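PDB 2W5V: alkaline phosphatase from Antarctic bacterium, which probably hydrolyses phosphate monoesters as a zinc- and magnesium-dependent alkaline phosphatase of a cold-living bacterium. Local coordinates for residues T222-D236 with Y269-T283. The protein carries 1 engineered substitution. Residues are numbered along the deposited sequence; the frame is centred on the assembly and turned at random.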
loop_
_atom_site.group_PDB
_atom_site.type_symbol
_atom_site.label_atom_id
_atom_site.label_comp_id
_atom_site.label_asym_id
_atom_site.label_seq_id
_atom_site.Cartn_x
_atom_site.Cartn_y
_atom_site.Cartn_z
ATOM N N THR B 222 21.839 8.084 14.816
ATOM C CA THR B 222 20.917 7.016 14.434
ATOM C C THR B 222 20.357 6.383 15.702
ATOM O O THR B 222 20.886 6.603 16.792
ATOM C CB THR B 222 21.595 5.916 13.585
ATOM O OG1 THR B 222 22.644 5.283 14.339
ATOM C CG2 THR B 222 22.159 6.507 12.296
ATOM N N MET B 223 19.286 5.610 15.567
ATOM C CA MET B 223 18.754 4.856 16.699
ATOM C C MET B 223 19.827 3.896 17.210
ATOM O O MET B 223 20.008 3.727 18.418
ATOM C CB MET B 223 17.510 4.062 16.288
ATOM C CG MET B 223 16.263 4.905 16.020
ATOM S SD MET B 223 15.827 5.961 17.424
ATOM C CE MET B 223 15.395 4.732 18.669
ATOM N N GLU B 224 20.544 3.277 16.278
ATOM C CA GLU B 224 21.554 2.284 16.636
ATOM C C GLU B 224 22.725 2.929 17.378
ATOM O O GLU B 224 23.508 2.240 18.035
ATOM C CB GLU B 224 22.034 1.513 15.398
ATOM C CG GLU B 224 20.990 0.542 14.830
ATOM C CD GLU B 224 21.469 -0.215 13.595
ATOM O OE1 GLU B 224 22.328 0.307 12.862
ATOM O OE2 GLU B 224 20.983 -1.336 13.351
ATOM N N LYS B 225 22.840 4.250 17.277
ATOM C CA LYS B 225 23.882 4.977 17.990
ATOM C C LYS B 225 23.321 5.689 19.215
ATOM O O LYS B 225 23.976 6.555 19.782
ATOM C CB LYS B 225 24.573 5.981 17.071
ATOM C CG LYS B 225 25.491 5.356 16.042
ATOM C CD LYS B 225 26.793 4.910 16.681
ATOM C CE LYS B 225 27.747 4.334 15.647
ATOM N NZ LYS B 225 29.017 3.851 16.269
ATOM N N GLY B 226 22.103 5.332 19.607
ATOM C CA GLY B 226 21.542 5.790 20.867
ATOM C C GLY B 226 20.759 7.092 20.848
ATOM O O GLY B 226 20.777 7.832 21.823
ATOM N N ARG B 227 20.060 7.381 19.754
ATOM C CA ARG B 227 19.222 8.580 19.718
ATOM C C ARG B 227 18.080 8.463 20.724
ATOM O O ARG B 227 17.598 9.460 21.247
ATOM C CB ARG B 227 18.662 8.831 18.315
ATOM C CG ARG B 227 17.919 10.166 18.183
ATOM C CD ARG B 227 17.436 10.429 16.765
ATOM N NE ARG B 227 16.358 9.530 16.340
ATOM C CZ ARG B 227 16.415 8.755 15.261
ATOM N NH1 ARG B 227 17.500 8.763 14.494
ATOM N NH2 ARG B 227 15.388 7.975 14.945
ATOM N N GLY B 228 17.643 7.241 20.996
ATOM C CA GLY B 228 16.549 7.048 21.927
ATOM C C GLY B 228 15.267 7.696 21.435
ATOM O O GLY B 228 15.080 7.865 20.229
ATOM N N ASN B 229 14.397 8.069 22.372
ATOM C CA ASN B 229 13.039 8.512 22.055
ATOM C C ASN B 229 12.913 9.984 21.663
ATOM O O ASN B 229 11.880 10.611 21.904
ATOM C CB ASN B 229 12.093 8.214 23.220
ATOM C CG ASN B 229 12.227 9.219 24.345
ATOM O OD1 ASN B 229 11.266 9.495 25.063
ATOM N ND2 ASN B 229 13.420 9.783 24.498
ATOM N N PHE B 230 13.956 10.526 21.048
ATOM C CA PHE B 230 13.922 11.917 20.604
ATOM C C PHE B 230 12.662 12.282 19.811
ATOM O O PHE B 230 11.988 13.265 20.116
ATOM C CB PHE B 230 15.141 12.249 19.755
ATOM C CG PHE B 230 15.017 13.562 19.037
ATOM C CD1 PHE B 230 15.111 14.755 19.740
ATOM C CD2 PHE B 230 14.787 13.607 17.673
ATOM C CE1 PHE B 230 14.998 15.977 19.088
ATOM C CE2 PHE B 230 14.664 14.825 17.010
ATOM C CZ PHE B 230 14.771 16.012 17.722
ATOM N N LEU B 231 12.347 11.506 18.778
ATOM C CA LEU B 231 11.253 11.895 17.896
ATOM C C LEU B 231 9.929 11.972 18.663
ATOM O O LEU B 231 9.209 12.963 18.566
ATOM C CB LEU B 231 11.153 10.961 16.681
ATOM C CG LEU B 231 10.089 11.295 15.636
ATOM C CD1 LEU B 231 10.309 12.684 15.058
ATOM C CD2 LEU B 231 10.097 10.249 14.537
ATOM N N SER B 232 9.611 10.940 19.438
ATOM C CA SER B 232 8.399 10.982 20.251
ATOM C C SER B 232 8.429 12.123 21.267
ATOM O O SER B 232 7.479 12.899 21.363
ATOM C CB SER B 232 8.168 9.653 20.970
ATOM O OG SER B 232 7.861 8.638 20.034
ATOM N N ALA B 233 9.517 12.217 22.025
ATOM C CA ALA B 233 9.624 13.217 23.084
ATOM C C ALA B 233 9.502 14.637 22.534
ATOM O O ALA B 233 8.861 15.492 23.145
ATOM C CB ALA B 233 10.936 13.053 23.856
ATOM N N ALA B 234 10.127 14.885 21.385
ATOM C CA ALA B 234 10.110 16.215 20.786
ATOM C C ALA B 234 8.735 16.540 20.213
ATOM O O ALA B 234 8.286 17.683 20.270
ATOM C CB ALA B 234 11.180 16.335 19.716
ATOM N N THR B 235 8.066 15.531 19.663
ATOM C CA THR B 235 6.701 15.710 19.182
ATOM C C THR B 235 5.759 16.007 20.354
ATOM O O THR B 235 4.905 16.894 20.278
ATOM C CB THR B 235 6.214 14.455 18.426
ATOM O OG1 THR B 235 7.071 14.219 17.305
ATOM C CG2 THR B 235 4.795 14.645 17.926
ATOM N N ASP B 236 5.917 15.268 21.447
ATOM C CA ASP B 236 5.068 15.471 22.616
ATOM C C ASP B 236 5.313 16.850 23.223
ATOM O O ASP B 236 4.390 17.517 23.701
ATOM C CB ASP B 236 5.334 14.396 23.664
ATOM C CG ASP B 236 4.323 14.428 24.789
ATOM O OD1 ASP B 236 3.143 14.103 24.529
ATOM O OD2 ASP B 236 4.705 14.781 25.928
ATOM N N TYR B 269 19.288 -0.699 9.941
ATOM C CA TYR B 269 19.199 0.758 10.030
ATOM C C TYR B 269 17.774 1.186 9.681
ATOM O O TYR B 269 17.109 1.888 10.455
ATOM C CB TYR B 269 20.213 1.372 9.062
ATOM C CG TYR B 269 20.364 2.883 9.086
ATOM C CD1 TYR B 269 19.834 3.658 10.114
ATOM C CD2 TYR B 269 21.083 3.528 8.083
ATOM C CE1 TYR B 269 19.997 5.047 10.123
ATOM C CE2 TYR B 269 21.251 4.909 8.086
ATOM C CZ TYR B 269 20.708 5.659 9.108
ATOM O OH TYR B 269 20.881 7.027 9.100
ATOM N N LEU B 270 17.303 0.740 8.518
ATOM C CA LEU B 270 15.957 1.058 8.053
ATOM C C LEU B 270 14.917 0.645 9.088
ATOM O O LEU B 270 14.050 1.435 9.473
ATOM C CB LEU B 270 15.682 0.344 6.729
ATOM C CG LEU B 270 14.411 0.704 5.965
ATOM C CD1 LEU B 270 14.604 0.381 4.487
ATOM C CD2 LEU B 270 13.191 -0.031 6.539
ATOM N N ILE B 271 15.019 -0.598 9.548
ATOM C CA ILE B 271 14.043 -1.150 10.477
ATOM C C ILE B 271 13.998 -0.408 11.815
ATOM O O ILE B 271 12.918 -0.089 12.324
ATOM C CB ILE B 271 14.285 -2.653 10.706
ATOM C CG1 ILE B 271 13.895 -3.432 9.450
ATOM C CG2 ILE B 271 13.476 -3.146 11.889
ATOM C CD1 ILE B 271 14.294 -4.890 9.488
ATOM N N SER B 272 15.162 -0.121 12.387
ATOM C CA SER B 272 15.193 0.573 13.670
ATOM C C SER B 272 14.629 1.988 13.531
ATOM O O SER B 272 13.974 2.498 14.446
ATOM C CB SER B 272 16.606 0.594 14.277
ATOM O OG SER B 272 17.548 1.182 13.401
ATOM N N GLU B 273 14.870 2.622 12.386
ATOM C CA GLU B 273 14.382 3.987 12.197
ATOM C C GLU B 273 12.857 4.017 12.040
ATOM O O GLU B 273 12.188 4.891 12.591
ATOM C CB GLU B 273 15.070 4.670 11.011
ATOM C CG GLU B 273 16.594 4.869 11.168
ATOM C CD GLU B 273 16.980 5.763 12.350
ATOM O OE1 GLU B 273 16.300 6.780 12.587
ATOM O OE2 GLU B 273 17.981 5.457 13.037
ATOM N N ILE B 274 12.296 3.069 11.302
ATOM C CA ILE B 274 10.848 3.097 11.118
ATOM C C ILE B 274 10.124 2.604 12.371
ATOM O O ILE B 274 9.010 3.033 12.653
ATOM C CB ILE B 274 10.369 2.364 9.849
ATOM C CG1 ILE B 274 8.898 2.710 9.580
ATOM C CG2 ILE B 274 10.562 0.872 9.981
ATOM C CD1 ILE B 274 8.378 2.227 8.246
ATOM N N ASN B 275 10.762 1.715 13.130
ATOM C CA ASN B 275 10.222 1.331 14.430
ATOM C C ASN B 275 10.091 2.546 15.355
ATOM O O ASN B 275 9.099 2.683 16.076
ATOM C CB ASN B 275 11.079 0.244 15.089
ATOM C CG ASN B 275 10.751 -1.153 14.571
ATOM O OD1 ASN B 275 9.811 -1.339 13.795
ATOM N ND2 ASN B 275 11.525 -2.142 15.004
ATOM N N ASP B 276 11.100 3.416 15.334
ATOM C CA ASP B 276 11.072 4.662 16.104
ATOM C C ASP B 276 9.940 5.574 15.617
ATOM O O ASP B 276 9.210 6.166 16.420
ATOM C CB ASP B 276 12.421 5.387 15.996
ATOM C CG ASP B 276 12.424 6.726 16.708
ATOM O OD1 ASP B 276 12.201 6.746 17.937
ATOM O OD2 ASP B 276 12.648 7.760 16.035
ATOM N N PHE B 277 9.796 5.681 14.298
ATOM C CA PHE B 277 8.722 6.469 13.696
ATOM C C PHE B 277 7.346 5.977 14.159
ATOM O O PHE B 277 6.476 6.775 14.509
ATOM C CB PHE B 277 8.818 6.426 12.166
ATOM C CG PHE B 277 7.763 7.242 11.470
ATOM C CD1 PHE B 277 7.868 8.633 11.407
ATOM C CD2 PHE B 277 6.670 6.625 10.872
ATOM C CE1 PHE B 277 6.889 9.396 10.764
ATOM C CE2 PHE B 277 5.686 7.373 10.222
ATOM C CZ PHE B 277 5.798 8.769 10.170
ATOM N N ASP B 278 7.157 4.660 14.187
ATOM C CA ASP B 278 5.901 4.103 14.675
ATOM C C ASP B 278 5.640 4.475 16.134
ATOM O O ASP B 278 4.495 4.673 16.534
ATOM C CB ASP B 278 5.848 2.577 14.505
ATOM C CG ASP B 278 4.494 2.007 14.903
ATOM O OD1 ASP B 278 3.520 2.182 14.138
ATOM O OD2 ASP B 278 4.396 1.403 15.993
ATOM N N ASP B 279 6.696 4.570 16.934
ATOM C CA ASP B 279 6.551 5.080 18.300
ATOM C C ASP B 279 5.983 6.502 18.304
ATOM O O ASP B 279 5.081 6.821 19.088
ATOM C CB ASP B 279 7.890 5.042 19.041
ATOM C CG ASP B 279 8.230 3.648 19.569
ATOM O OD1 ASP B 279 7.357 2.751 19.521
ATOM O OD2 ASP B 279 9.374 3.448 20.033
ATOM N N ALA B 280 6.518 7.355 17.434
ATOM C CA ALA B 280 6.027 8.724 17.302
ATOM C C ALA B 280 4.562 8.743 16.892
ATOM O O ALA B 280 3.789 9.575 17.361
ATOM C CB ALA B 280 6.862 9.498 16.296
ATOM N N ILE B 281 4.178 7.826 16.012
ATOM C CA ILE B 281 2.772 7.703 15.642
ATOM C C ILE B 281 1.913 7.446 16.883
ATOM O O ILE B 281 0.872 8.068 17.063
ATOM C CB ILE B 281 2.534 6.571 14.618
ATOM C CG1 ILE B 281 3.212 6.895 13.283
ATOM C CG2 ILE B 281 1.038 6.347 14.418
ATOM C CD1 ILE B 281 3.074 5.766 12.252
ATOM N N GLY B 282 2.358 6.526 17.738
ATOM C CA GLY B 282 1.646 6.215 18.969
ATOM C C GLY B 282 1.497 7.434 19.867
ATOM O O GLY B 282 0.463 7.637 20.511
ATOM N N THR B 283 2.539 8.255 19.911
ATOM C CA THR B 283 2.504 9.480 20.699
ATOM C C THR B 283 1.437 10.440 20.173
ATOM O O THR B 283 0.618 10.960 20.931
ATOM C CB THR B 283 3.867 10.181 20.670
ATOM O OG1 THR B 283 4.854 9.316 21.237
ATOM C CG2 THR B 283 3.820 11.480 21.449
HETATM O O HOH W 1 19.447 3.182 13.445
HETATM O O HOH W 2 14.050 9.203 17.986
HETATM O O HOH W 3 10.578 8.271 19.360
HETATM O O HOH W 4 1.090 11.766 23.494
#
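Arg227, in the loop before helix 230-242, forms a salt-bridge network with Glu273 and Asp276 of helix 267-291. Arg227 NH1 and NH2 both grip Glu273 OE1 end-on, and the NH2 to OE1 salt bridge is 2.8 Å. Arg227 NH2 also bridges to Asp276 OD2 at 3.0 Å. Both oxygens lie near the guanidinium plane, yet both carboxylates are steeply turned from it. NH1 meets Glu273 OE1 on its syn lone pair, whereas NH2 meets Asp276 OD2 from above the carboxylate plane. The Glu273 chain bends at chi2 (-62°), which brings its carboxylate back to the loop. There OE2 takes the Met223 N-H in a nearly straight bond of 2.9 Å, through its syn lone pair. Met223 SD lies 3.6 Å from Asp276 CG, its bent chain crossing Asp276 at about a right angle. At this end Glu224 hydrogen-bonds Ser268, a ligand of a bound magnesium ion. Beyond the acids the helix axes run 25° apart. Leu231 CG packs on Ala280 CB at 3.8 Å, and Ser232 OG lies against the Ala280 backbone. The Phe277 ring touches strand 36-42 and Leu231 CD2. The buried arginine probably offsets part of the charge of the two acids and ties the loop to helix 267-291.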